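PDB 2C40: inosine-uridine preferring nucleoside hydrolase family protein, which belongs to the inosine-uridine preferring nucleoside hydrolase family and holds a calcium ion and alpha-D-ribofuranose in a shared pocket. Local coordinates for residues G10-L15 / Q226-V231. Residues are numbered along the deposited sequence; the frame is centred on the assembly and turned at random.
Sequences GGVDDL and QCYAIV. With CA (calcium ion), chain C.
Val-12, in the first turn of helix 12-21, packs its two methyl groups against Cys-227, Tyr-228 and Ile-230 of residues 226-231. Its CG1 lies anti to the backbone N (chi1 161°), which carries this branch toward Cys-227 and Tyr-228 while CG2 turns to Ile-230. Val-12 CG1 sits 3.5 Å from the carbonyl O of Cys-227 and approaches the Tyr-228 ring obliquely, 3.8 Å from CE2. The second branch meets Ile-230 methyl to methyl, with 3.6 Å between Val-12 CG2 and Ile-230 CG2; further out, Ile-230 packs on His-80, Tyr-83 and Val-84 of helix 80-85. The Tyr-228 ring reaches past Val-12 toward the next residue, its OH ending 3.8 Å from Asp-13 CB. That buried hydroxyl has no hydrogen-bonding partner in the model, so Tyr-228 meets Val-12 and Asp-13 by van der Waals contact. Val-231 CG1 lies in the ring plane at the tyrosine's edge. Asp-13 is modelled in two conformers; in the one given here its carboxylate leads away from residues 226-231, OD2 takes a weak hydrogen bond from the backbone N of Asp-247, and the residue touches the bound alpha-D-ribofuranose. Asp-14 faces the calcium ion, binding it through OD2 at 2.4 Å and OD1 at 2.8 Å; Asp-9, Thr-125 and Asp-247 are further ligands. Its OD2 also accepts a weak bond from N of Gly-11, the N-cap residue, a minor added contact between the carboxylate and the start of the helix. The contact joins residues 226-231 to the aspartate-rich turn following strand 2-8, which contributes to the calcium site and the alpha-D-ribofuranose pocket and is characteristic of the nucleoside hydrolase fold.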
loop_
_atom_site.group_PDB
_atom_site.type_symbol
_atom_site.label_atom_id
_atom_site.label_comp_id
_atom_site.label_asym_id
_atom_site.label_seq_id
_atom_site.Cartn_x
_atom_site.Cartn_y
_atom_site.Cartn_z
ATOM N N GLY A 10 9.734 9.948 -6.889
ATOM C CA GLY A 10 8.905 9.598 -5.737
ATOM C C GLY A 10 8.142 8.292 -5.773
ATOM O O GLY A 10 7.211 8.143 -5.010
ATOM N N GLY A 11 8.508 7.358 -6.657
ATOM C CA GLY A 11 8.079 5.942 -6.504
ATOM C C GLY A 11 8.694 5.382 -5.220
ATOM O O GLY A 11 9.511 6.020 -4.553
ATOM N N VAL A 12 8.280 4.182 -4.845
ATOM C CA VAL A 12 8.835 3.498 -3.662
ATOM C C VAL A 12 10.348 3.384 -3.743
ATOM O O VAL A 12 11.042 3.602 -2.742
ATOM C CB VAL A 12 8.178 2.128 -3.469
ATOM C CG1 VAL A 12 9.019 1.206 -2.560
ATOM C CG2 VAL A 12 6.827 2.329 -2.869
ATOM N N ASP A 13 10.881 3.042 -4.909
ATOM C CA ASP A 13 12.338 2.810 -4.983
ATOM C C ASP A 13 13.164 4.111 -5.062
ATOM O O ASP A 13 14.341 4.103 -4.713
ATOM C CB ASP A 13 12.734 1.742 -6.045
ATOM C CG ASP A 13 12.415 2.148 -7.454
ATOM O OD1 ASP A 13 11.963 3.305 -7.629
ATOM O OD2 ASP A 13 12.623 1.307 -8.385
ATOM N N ASP A 14 12.535 5.213 -5.485
ATOM C CA ASP A 14 13.122 6.553 -5.387
ATOM C C ASP A 14 13.300 6.949 -3.936
ATOM O O ASP A 14 14.311 7.500 -3.540
ATOM C CB ASP A 14 12.209 7.607 -6.042
ATOM C CG ASP A 14 12.092 7.435 -7.549
ATOM O OD1 ASP A 14 12.973 7.934 -8.293
ATOM O OD2 ASP A 14 11.126 6.785 -8.010
ATOM N N LEU A 15 12.271 6.708 -3.153
ATOM C CA LEU A 15 12.267 7.103 -1.752
ATOM C C LEU A 15 13.171 6.198 -0.915
ATOM O O LEU A 15 13.836 6.648 0.045
ATOM C CB LEU A 15 10.847 7.061 -1.196
ATOM C CG LEU A 15 9.898 8.255 -1.106
ATOM C CD1 LEU A 15 10.222 9.568 -1.862
ATOM C CD2 LEU A 15 8.439 7.777 -1.377
ATOM N N GLN A 226 8.565 -2.059 5.027
ATOM C CA GLN A 226 7.290 -1.331 4.912
ATOM C C GLN A 226 7.162 -0.728 3.524
ATOM O O GLN A 226 6.141 -0.899 2.851
ATOM C CB GLN A 226 7.199 -0.256 5.980
ATOM C CG GLN A 226 6.944 -0.909 7.338
ATOM C CD GLN A 226 7.025 0.049 8.492
ATOM O OE1 GLN A 226 6.334 1.043 8.521
ATOM N NE2 GLN A 226 7.834 -0.285 9.481
ATOM N N CYS A 227 8.222 -0.070 3.070
ATOM C CA CYS A 227 8.241 0.468 1.736
ATOM C C CYS A 227 7.895 -0.604 0.664
ATOM O O CYS A 227 7.020 -0.371 -0.156
ATOM C CB CYS A 227 9.557 1.131 1.474
ATOM S SG CYS A 227 9.673 2.734 2.334
ATOM N N TYR A 228 8.499 -1.798 0.734
ATOM C CA TYR A 228 8.266 -2.821 -0.294
ATOM C C TYR A 228 6.970 -3.636 -0.171
ATOM O O TYR A 228 6.586 -4.311 -1.108
ATOM C CB TYR A 228 9.513 -3.697 -0.425
ATOM C CG TYR A 228 10.595 -2.934 -1.174
ATOM C CD1 TYR A 228 11.802 -2.590 -0.567
ATOM C CD2 TYR A 228 10.351 -2.481 -2.483
ATOM C CE1 TYR A 228 12.749 -1.884 -1.255
ATOM C CE2 TYR A 228 11.247 -1.760 -3.152
ATOM C CZ TYR A 228 12.466 -1.438 -2.545
ATOM O OH TYR A 228 13.392 -0.717 -3.265
ATOM N N ALA A 229 6.284 -3.523 0.962
ATOM C CA ALA A 229 4.975 -4.107 1.188
ATOM C C ALA A 229 3.928 -3.498 0.260
ATOM O O ALA A 229 2.935 -4.113 -0.112
ATOM C CB ALA A 229 4.578 -3.840 2.627
ATOM N N ILE A 230 4.145 -2.232 -0.026
ATOM C CA ILE A 230 3.359 -1.392 -0.959
ATOM C C ILE A 230 3.413 -1.890 -2.424
ATOM O O ILE A 230 2.590 -1.574 -3.252
ATOM C CB ILE A 230 3.934 0.071 -0.824
ATOM C CG1 ILE A 230 3.464 0.665 0.538
ATOM C CG2 ILE A 230 3.612 0.910 -2.003
ATOM C CD1 ILE A 230 4.054 2.085 0.993
ATOM N N VAL A 231 4.405 -2.689 -2.727
ATOM C CA VAL A 231 4.599 -3.207 -4.043
ATOM C C VAL A 231 4.929 -4.728 -3.883
ATOM O O VAL A 231 5.989 -5.201 -4.281
ATOM C CB VAL A 231 5.679 -2.293 -4.684
ATOM C CG1 VAL A 231 7.096 -2.771 -4.458
ATOM C CG2 VAL A 231 5.365 -2.001 -6.131
HETATM CA CA CA C . 11.678 6.465 -10.330
HETATM O O HOH W 1 10.401 6.732 -12.428
#